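Ufm1-specific protease (Caenorhabditis elegans, PDB 5EJJ) cleaves the peptide bond at the C-terminal glycine of the ubiquitin-like modifier UFM-1 as a thiol protease, and is needed to localise certain odorant receptors to olfactory cilia. Local coordinates at residues M157-F162 with A263-A268; V244-F249 with Y257-E262. One frame throughout, in Å; residues are numbered along the deposited sequence.

Both contacts are made by helix 253-280, one turn after another, and their centres lie about 12 Å apart. Interaction 2 sets residues 257-262 against the end of strand 235-247; interaction 1 sets the following residues, 263-268, against the turn between helix 144-156 and strand 163-166. The two meet directly on both flanks of the helix: Y257 OH lies 3.1 Å from F160 O, a probable hydrogen bond, while A263 CB packs 3.6 Å from F245 CB. R261 also touches S159 and F160. Neither contact is near the probable active-site residues C396, D520 and H522, which belong to the peptidase C78 part of the chain.

Interaction 1: M157-F162 with A263-A268; sequences MASFRF and AFNRRA
The rings of F162 and F264 form a T-shaped (edge-to-face) pair, with F162 giving the edge and F264 the face. The centroids are 5.0 Å apart and the planes stand at 74°. F162 CE2 is the atom that enters, 3.5 Å from F264 CE1 and set toward the rim of the F264 ring rather than over its middle. One face of F162 is taken by its own turn, where S159 CA sits 3.9 Å above the plane, over the ring centre. S159 CB approaches F264 obliquely, 3.4 Å from CD1. F264 reaches this position with CG anti to its backbone N (chi1 173°), and it also packs on V133, Y135 and L155.

The turn, with a 3-10 segment at 159-161, links helix 144-156 to strand 163-166, which lies in the same five-stranded mixed sheet as 127-139. It packs on helix 253-280, whose F264 also rests on strand 127-139 of that sheet. F162 N bonds to S159 O within the turn, keeping the two contact residues together.

Beside the rings, S159 OG is 2.8 Å from N265 OD1, and it also hydrogen-bonds S156 O, at the end of helix 144-156. N265 CG stands beside the backbone N, which swings the amide toward the turn, and chi2 of -14° leaves OD1 nearer S159 OG than ND2.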
ATOM      1  N   MET A 157      22.453  13.981 -14.316  1.00 44.95           N
ATOM      2  CA  MET A 157      22.703  15.255 -15.011  1.00 43.57           C
ATOM      3  C   MET A 157      21.983  15.285 -16.340  1.00 41.24           C
ATOM      4  O   MET A 157      21.934  16.320 -16.985  1.00 49.60           O
ATOM      5  CB  MET A 157      24.185  15.475 -15.311  1.00 44.95           C
ATOM      6  CG  MET A 157      25.168  14.892 -14.324  1.00 53.39           C
ATOM      7  SD  MET A 157      25.749  16.117 -13.142  1.00 80.69           S
ATOM      8  CE  MET A 157      24.349  16.186 -12.013  1.00 58.87           C
ATOM      9  N   ALA A 158      21.449  14.143 -16.754  1.00 36.23           N
ATOM     10  CA  ALA A 158      20.811  14.014 -18.058  1.00 39.57           C
ATOM     11  C   ALA A 158      19.301  14.240 -17.959  1.00 42.64           C
ATOM     12  O   ALA A 158      18.651  14.644 -18.932  1.00 41.92           O
ATOM     13  CB  ALA A 158      21.102  12.624 -18.655  1.00 34.47           C
ATOM     14  N   SER A 159      18.762  13.976 -16.768  1.00 41.34           N
ATOM     15  CA  SER A 159      17.319  13.914 -16.535  1.00 32.49           C
ATOM     16  C   SER A 159      16.595  15.254 -16.709  1.00 36.25           C
ATOM     17  O   SER A 159      15.390  15.280 -16.983  1.00 30.15           O
ATOM     18  CB  SER A 159      17.051  13.358 -15.134  1.00 29.67           C
ATOM     19  OG  SER A 159      17.648  14.166 -14.128  1.00 31.12           O
ATOM     20  N   PHE A 160      17.328  16.362 -16.562  1.00 44.31           N
ATOM     21  CA  PHE A 160      16.746  17.703 -16.744  1.00 41.69           C
ATOM     22  C   PHE A 160      16.273  17.957 -18.188  1.00 37.61           C
ATOM     23  O   PHE A 160      15.681  18.989 -18.482  1.00 42.35           O
ATOM     24  CB  PHE A 160      17.695  18.817 -16.232  1.00 35.12           C
ATOM     25  CG  PHE A 160      18.767  19.219 -17.213  1.00 49.92           C
ATOM     26  CD1 PHE A 160      19.960  18.510 -17.295  1.00 50.26           C
ATOM     27  CD2 PHE A 160      18.599  20.333 -18.048  1.00 63.47           C
ATOM     28  CE1 PHE A 160      20.967  18.890 -18.208  1.00 52.30           C
ATOM     29  CE2 PHE A 160      19.602  20.725 -18.965  1.00 60.10           C
ATOM     30  CZ  PHE A 160      20.785  19.996 -19.045  1.00 58.72           C
ATOM     31  N   ARG A 161      16.514  17.004 -19.076  1.00 31.81           N
ATOM     32  CA  ARG A 161      16.168  17.174 -20.469  1.00 33.08           C
ATOM     33  C   ARG A 161      14.986  16.273 -20.908  1.00 37.33           C
ATOM     34  O   ARG A 161      14.544  16.320 -22.063  1.00 38.92           O
ATOM     35  CB  ARG A 161      17.420  16.943 -21.325  1.00 46.97           C
ATOM     36  CG  ARG A 161      17.359  17.456 -22.795  1.00 74.40           C
ATOM     37  CD  ARG A 161      17.246  19.010 -22.955  1.00 71.52           C
ATOM     38  NE  ARG A 161      17.545  19.447 -24.330  1.00 75.80           N
ATOM     39  CZ  ARG A 161      16.670  19.460 -25.341  1.00 79.09           C
ATOM     40  NH1 ARG A 161      15.415  19.065 -25.152  1.00 65.18           N
ATOM     41  NH2 ARG A 161      17.054  19.868 -26.551  1.00 73.97           N
ATOM     42  N   PHE A 162      14.453  15.462 -19.996  1.00 32.57           N
ATOM     43  CA  PHE A 162      13.303  14.636 -20.339  1.00 21.53           C
ATOM     44  C   PHE A 162      12.030  15.480 -20.396  1.00 24.07           C
ATOM     45  O   PHE A 162      11.940  16.547 -19.794  1.00 24.30           O
ATOM     46  CB  PHE A 162      13.090  13.538 -19.316  1.00 20.91           C
ATOM     47  CG  PHE A 162      14.228  12.584 -19.189  1.00 26.91           C
ATOM     48  CD1 PHE A 162      15.230  12.535 -20.136  1.00 29.85           C
ATOM     49  CD2 PHE A 162      14.287  11.712 -18.109  1.00 25.82           C
ATOM     50  CE1 PHE A 162      16.272  11.634 -20.003  1.00 29.38           C
ATOM     51  CE2 PHE A 162      15.324  10.809 -17.975  1.00 24.45           C
ATOM     52  CZ  PHE A 162      16.314  10.776 -18.918  1.00 27.63           C
ATOM     53  N   ALA A 263      12.323  12.560  -8.802  1.00 12.68           N
ATOM     54  CA  ALA A 263      11.690  11.254  -8.757  1.00 10.54           C
ATOM     55  C   ALA A 263      12.516  10.262  -9.574  1.00 12.55           C
ATOM     56  O   ALA A 263      12.891   9.182  -9.081  1.00 12.27           O
ATOM     57  CB  ALA A 263      10.274  11.344  -9.275  1.00  9.63           C
ATOM     58  N   PHE A 264      12.817  10.653 -10.812  1.00 12.00           N
ATOM     59  CA  PHE A 264      13.622   9.841 -11.713  1.00 12.53           C
ATOM     60  C   PHE A 264      15.041   9.574 -11.188  1.00 13.48           C
ATOM     61  O   PHE A 264      15.563   8.462 -11.337  1.00 12.52           O
ATOM     62  CB  PHE A 264      13.710  10.476 -13.105  1.00 13.71           C
ATOM     63  CG  PHE A 264      14.663   9.772 -13.999  1.00 13.70           C
ATOM     64  CD1 PHE A 264      15.921  10.271 -14.214  1.00 15.29           C
ATOM     65  CD2 PHE A 264      14.327   8.553 -14.560  1.00 16.86           C
ATOM     66  CE1 PHE A 264      16.826   9.587 -15.020  1.00 23.15           C
ATOM     67  CE2 PHE A 264      15.230   7.858 -15.356  1.00 19.70           C
ATOM     68  CZ  PHE A 264      16.475   8.377 -15.596  1.00 19.52           C
ATOM     69  N   ASN A 265      15.671  10.587 -10.591  1.00 11.87           N
ATOM     70  CA  ASN A 265      17.008  10.393 -10.068  1.00 11.44           C
ATOM     71  C   ASN A 265      17.050   9.424  -8.885  1.00 14.33           C
ATOM     72  O   ASN A 265      17.998   8.656  -8.755  1.00 16.53           O
ATOM     73  CB  ASN A 265      17.693  11.715  -9.731  1.00 15.01           C
ATOM     74  CG  ASN A 265      17.882  12.619 -10.952  1.00 20.74           C
ATOM     75  OD1 ASN A 265      17.743  12.193 -12.103  1.00 19.13           O
ATOM     76  ND2 ASN A 265      18.204  13.880 -10.697  1.00 21.76           N
ATOM     77  N   ARG A 266      16.012   9.420  -8.046  1.00 13.78           N
ATOM     78  CA  ARG A 266      15.989   8.539  -6.881  1.00 10.34           C
ATOM     79  C   ARG A 266      15.841   7.086  -7.294  1.00 11.53           C
ATOM     80  O   ARG A 266      16.457   6.194  -6.718  1.00 11.63           O
ATOM     81  CB  ARG A 266      14.863   8.931  -5.935  1.00 10.54           C
ATOM     82  CG  ARG A 266      15.069  10.279  -5.287  1.00 11.32           C
ATOM     83  CD  ARG A 266      14.141  10.510  -4.154  1.00  8.81           C
ATOM     84  NE  ARG A 266      14.424  11.773  -3.496  1.00  9.43           N
ATOM     85  CZ  ARG A 266      13.641  12.326  -2.573  1.00 10.18           C
ATOM     86  NH1 ARG A 266      12.520  11.737  -2.195  1.00 10.20           N
ATOM     87  NH2 ARG A 266      13.969  13.472  -2.026  1.00 13.23           N
ATOM     88  N   ARG A 267      15.010   6.844  -8.294  1.00 11.58           N
ATOM     89  CA  ARG A 267      14.861   5.497  -8.812  1.00 12.16           C
ATOM     90  C   ARG A 267      16.164   4.964  -9.396  1.00 12.87           C
ATOM     91  O   ARG A 267      16.445   3.778  -9.285  1.00 13.08           O
ATOM     92  CB  ARG A 267      13.794   5.477  -9.897  1.00 14.26           C
ATOM     93  CG  ARG A 267      12.395   5.566  -9.408  1.00 12.45           C
ATOM     94  CD  ARG A 267      11.869   4.187  -9.127  1.00 14.56           C
ATOM     95  NE  ARG A 267      10.504   4.262  -8.627  1.00 14.76           N
ATOM     96  CZ  ARG A 267       9.811   3.224  -8.179  1.00 13.59           C
ATOM     97  NH1 ARG A 267      10.354   2.009  -8.154  1.00 12.98           N
ATOM     98  NH2 ARG A 267       8.572   3.414  -7.741  1.00 13.51           N
ATOM     99  N   ALA A 268      16.936   5.827 -10.060  1.00 14.09           N
ATOM    100  CA  ALA A 268      18.221   5.396 -10.612  1.00 14.15           C
ATOM    101  C   ALA A 268      19.187   5.063  -9.475  1.00 14.71           C
ATOM    102  O   ALA A 268      19.769   3.989  -9.458  1.00 17.01           O
ATOM    103  CB  ALA A 268      18.804   6.432 -11.523  1.00 11.42           C
TER

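Interaction 2: V244-F249 with Y257-E262; sequences VFPAFF and YKRSRE
Two torsions bring F245 and R259 into the contact: chi1 of F245 puts CG between the backbone N and the carbonyl carbon and lays the ring against the helix, and chi3 of R259 is -76°, a bend that brings NE onto P246 O. The motif is an edge strand followed by a helix that returns along it. Strand 235-247, outermost in the five-stranded mixed sheet, pairs with 127-139, and after a short loop helix 253-280 runs back nearly antiparallel, with 158° between the axes of segments 244-247 and 257-262 and 7.8 Å at their closest approach.

The CA atoms of F245 and S260 are the nearest pair across the two segments, 5.8 Å apart. S260 CA stands 3.6 Å above the F245 ring plane, over its centre, and S260 CB makes a CH-pi contact on that face, 3.8 Å from the centroid. I173, on the strand at the other edge of the sheet, also touches F245. The S260 hydroxyl is turned back into the helix to Y257 O, which also receives R261 N, so the carbonyl serves two donors.

R259 carries the polar part. Its aliphatic CD rests on P246 CG, and F248 CD2 lies over one guanidinium face with the two planes 69° apart. NH2 also forms a salt bridge with D251 OD1. R259 NE gives its N-H to P246 O at 2.8 Å, the acceptor lying near the guanidinium plane.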
ATOM      1  N   VAL A 244       7.228   7.352 -10.242  1.00 17.84           N
ATOM      2  CA  VAL A 244       6.042   7.968  -9.655  1.00 12.49           C
ATOM      3  C   VAL A 244       6.409   9.195  -8.849  1.00 13.93           C
ATOM      4  O   VAL A 244       7.299   9.137  -8.009  1.00 16.29           O
ATOM      5  CB  VAL A 244       5.351   7.015  -8.700  1.00  8.70           C
ATOM      6  CG1 VAL A 244       4.055   7.602  -8.280  1.00 11.61           C
ATOM      7  CG2 VAL A 244       5.136   5.679  -9.357  1.00 10.04           C
ATOM      8  N   PHE A 245       5.730  10.310  -9.107  1.00 16.87           N
ATOM      9  CA  PHE A 245       5.908  11.522  -8.308  1.00 14.75           C
ATOM     10  C   PHE A 245       4.573  12.212  -7.997  1.00 18.03           C
ATOM     11  O   PHE A 245       3.650  12.177  -8.811  1.00 18.21           O
ATOM     12  CB  PHE A 245       6.870  12.481  -8.985  1.00 12.88           C
ATOM     13  CG  PHE A 245       6.392  13.021 -10.307  1.00 16.19           C
ATOM     14  CD1 PHE A 245       6.600  12.309 -11.484  1.00 15.63           C
ATOM     15  CD2 PHE A 245       5.790  14.277 -10.388  1.00 16.54           C
ATOM     16  CE1 PHE A 245       6.198  12.830 -12.715  1.00 15.74           C
ATOM     17  CE2 PHE A 245       5.376  14.801 -11.620  1.00 16.29           C
ATOM     18  CZ  PHE A 245       5.582  14.071 -12.785  1.00 16.85           C
ATOM     19  N   PRO A 246       4.456  12.815  -6.802  1.00 16.34           N
ATOM     20  CA  PRO A 246       3.205  13.444  -6.383  1.00 17.45           C
ATOM     21  C   PRO A 246       2.820  14.725  -7.119  1.00 18.24           C
ATOM     22  O   PRO A 246       3.643  15.606  -7.310  1.00 18.69           O
ATOM     23  CB  PRO A 246       3.452  13.750  -4.906  1.00 16.09           C
ATOM     24  CG  PRO A 246       4.887  13.740  -4.759  1.00 12.79           C
ATOM     25  CD  PRO A 246       5.392  12.713  -5.678  1.00 13.55           C
ATOM     26  N   ALA A 247       1.548  14.792  -7.514  1.00 22.35           N
ATOM     27  CA  ALA A 247       0.882  16.000  -8.008  1.00 22.37           C
ATOM     28  C   ALA A 247       0.024  16.576  -6.886  1.00 25.25           C
ATOM     29  O   ALA A 247      -1.038  16.022  -6.570  1.00 26.24           O
ATOM     30  CB  ALA A 247      -0.013  15.629  -9.158  1.00 22.32           C
ATOM     31  N   PHE A 248       0.468  17.662  -6.265  1.00 24.88           N
ATOM     32  CA  PHE A 248      -0.308  18.245  -5.177  1.00 24.99           C
ATOM     33  C   PHE A 248      -1.184  19.366  -5.716  1.00 30.85           C
ATOM     34  O   PHE A 248      -0.781  20.094  -6.626  1.00 32.04           O
ATOM     35  CB  PHE A 248       0.603  18.771  -4.066  1.00 24.85           C
ATOM     36  CG  PHE A 248       1.345  17.699  -3.337  1.00 22.17           C
ATOM     37  CD1 PHE A 248       0.666  16.804  -2.526  1.00 22.29           C
ATOM     38  CD2 PHE A 248       2.716  17.585  -3.456  1.00 19.77           C
ATOM     39  CE1 PHE A 248       1.335  15.815  -1.846  1.00 17.66           C
ATOM     40  CE2 PHE A 248       3.398  16.592  -2.788  1.00 18.15           C
ATOM     41  CZ  PHE A 248       2.705  15.704  -1.978  1.00 16.85           C
ATOM     42  N   PHE A 249      -2.392  19.488  -5.173  1.00 30.43           N
ATOM     43  CA  PHE A 249      -3.291  20.550  -5.591  1.00 30.49           C
ATOM     44  C   PHE A 249      -2.630  21.898  -5.324  1.00 32.13           C
ATOM     45  O   PHE A 249      -2.171  22.168  -4.208  1.00 29.92           O
ATOM     46  CB  PHE A 249      -4.628  20.439  -4.865  1.00 34.39           C
ATOM     47  CG  PHE A 249      -5.563  21.598  -5.118  1.00 37.26           C
ATOM     48  CD1 PHE A 249      -6.473  21.563  -6.173  1.00 42.14           C
ATOM     49  CD2 PHE A 249      -5.550  22.711  -4.290  1.00 28.64           C
ATOM     50  CE1 PHE A 249      -7.338  22.627  -6.404  1.00 38.32           C
ATOM     51  CE2 PHE A 249      -6.400  23.761  -4.516  1.00 27.94           C
ATOM     52  CZ  PHE A 249      -7.297  23.723  -5.576  1.00 32.08           C
ATOM     53  N   TYR A 257       7.817  19.887 -12.537  1.00 23.59           N
ATOM     54  CA  TYR A 257       8.999  19.467 -13.278  1.00 20.81           C
ATOM     55  C   TYR A 257      10.144  19.127 -12.331  1.00 20.18           C
ATOM     56  O   TYR A 257      10.772  18.070 -12.472  1.00 19.29           O
ATOM     57  CB  TYR A 257       9.412  20.514 -14.312  1.00 24.24           C
ATOM     58  CG  TYR A 257      10.870  20.434 -14.709  1.00 27.74           C
ATOM     59  CD1 TYR A 257      11.298  19.522 -15.673  1.00 29.99           C
ATOM     60  CD2 TYR A 257      11.819  21.273 -14.122  1.00 23.62           C
ATOM     61  CE1 TYR A 257      12.629  19.443 -16.033  1.00 30.40           C
ATOM     62  CE2 TYR A 257      13.146  21.195 -14.464  1.00 26.91           C
ATOM     63  CZ  TYR A 257      13.547  20.282 -15.423  1.00 33.08           C
ATOM     64  OH  TYR A 257      14.871  20.205 -15.775  1.00 41.56           O
ATOM     65  N   LYS A 258      10.399  19.996 -11.354  1.00 16.68           N
ATOM     66  CA  LYS A 258      11.427  19.689 -10.373  1.00 17.41           C
ATOM     67  C   LYS A 258      11.147  18.363  -9.656  1.00 18.57           C
ATOM     68  O   LYS A 258      12.082  17.650  -9.310  1.00 20.31           O
ATOM     69  CB  LYS A 258      11.636  20.824  -9.375  1.00 18.63           C
ATOM     70  CG  LYS A 258      11.632  22.202 -10.007  1.00 31.04           C
ATOM     71  CD  LYS A 258      12.593  23.176  -9.312  1.00 48.20           C
ATOM     72  CE  LYS A 258      14.057  22.927  -9.741  1.00 60.34           C
ATOM     73  NZ  LYS A 258      14.926  24.163  -9.704  1.00 51.93           N
ATOM     74  N   ARG A 259       9.880  18.003  -9.462  1.00 17.17           N
ATOM     75  CA  ARG A 259       9.572  16.745  -8.778  1.00 14.97           C
ATOM     76  C   ARG A 259       9.830  15.507  -9.621  1.00 15.27           C
ATOM     77  O   ARG A 259      10.441  14.547  -9.151  1.00 14.89           O
ATOM     78  CB  ARG A 259       8.151  16.728  -8.228  1.00 15.20           C
ATOM     79  CG  ARG A 259       8.116  17.131  -6.768  1.00 21.83           C
ATOM     80  CD  ARG A 259       6.925  16.556  -6.033  1.00 18.61           C
ATOM     81  NE  ARG A 259       5.695  17.260  -6.366  1.00 19.40           N
ATOM     82  CZ  ARG A 259       5.407  18.487  -5.959  1.00 18.96           C
ATOM     83  NH1 ARG A 259       6.268  19.165  -5.207  1.00 21.35           N
ATOM     84  NH2 ARG A 259       4.260  19.032  -6.317  1.00 22.73           N
ATOM     85  N   SER A 260       9.368  15.544 -10.867  1.00 17.48           N
ATOM     86  CA  SER A 260       9.535  14.447 -11.820  1.00 16.35           C
ATOM     87  C   SER A 260      11.006  14.090 -11.944  1.00 14.92           C
ATOM     88  O   SER A 260      11.383  12.931 -12.065  1.00 14.16           O
ATOM     89  CB  SER A 260       9.085  14.920 -13.182  1.00 15.56           C
ATOM     90  OG  SER A 260      10.047  15.859 -13.649  1.00 17.62           O
ATOM     91  N   ARG A 261      11.834  15.119 -11.933  1.00 14.84           N
ATOM     92  CA  ARG A 261      13.246  14.951 -12.141  1.00 13.98           C
ATOM     93  C   ARG A 261      13.866  14.284 -10.932  1.00 14.16           C
ATOM     94  O   ARG A 261      14.546  13.273 -11.077  1.00 14.72           O
ATOM     95  CB  ARG A 261      13.877  16.306 -12.378  1.00 19.59           C
ATOM     96  CG  ARG A 261      15.239  16.223 -12.924  1.00 22.95           C
ATOM     97  CD  ARG A 261      15.937  17.555 -12.924  1.00 27.87           C
ATOM     98  NE  ARG A 261      17.320  17.322 -13.304  1.00 41.00           N
ATOM     99  CZ  ARG A 261      18.328  17.243 -12.444  1.00 44.83           C
ATOM    100  NH1 ARG A 261      18.115  17.434 -11.139  1.00 42.52           N
ATOM    101  NH2 ARG A 261      19.551  16.994 -12.898  1.00 46.30           N
ATOM    102  N   GLU A 262      13.632  14.835  -9.741  1.00 13.69           N
ATOM    103  CA  GLU A 262      14.093  14.190  -8.501  1.00 14.27           C
ATOM    104  C   GLU A 262      13.573  12.759  -8.379  1.00 14.72           C
ATOM    105  O   GLU A 262      14.287  11.862  -7.907  1.00 12.20           O
ATOM    106  CB  GLU A 262      13.658  14.975  -7.266  1.00 13.79           C
ATOM    107  CG  GLU A 262      14.069  14.347  -5.920  1.00 11.90           C
ATOM    108  CD  GLU A 262      15.568  14.436  -5.630  1.00 19.93           C
ATOM    109  OE1 GLU A 262      16.284  15.236  -6.290  1.00 25.00           O
ATOM    110  OE2 GLU A 262      16.043  13.695  -4.735  1.00 22.54           O
TER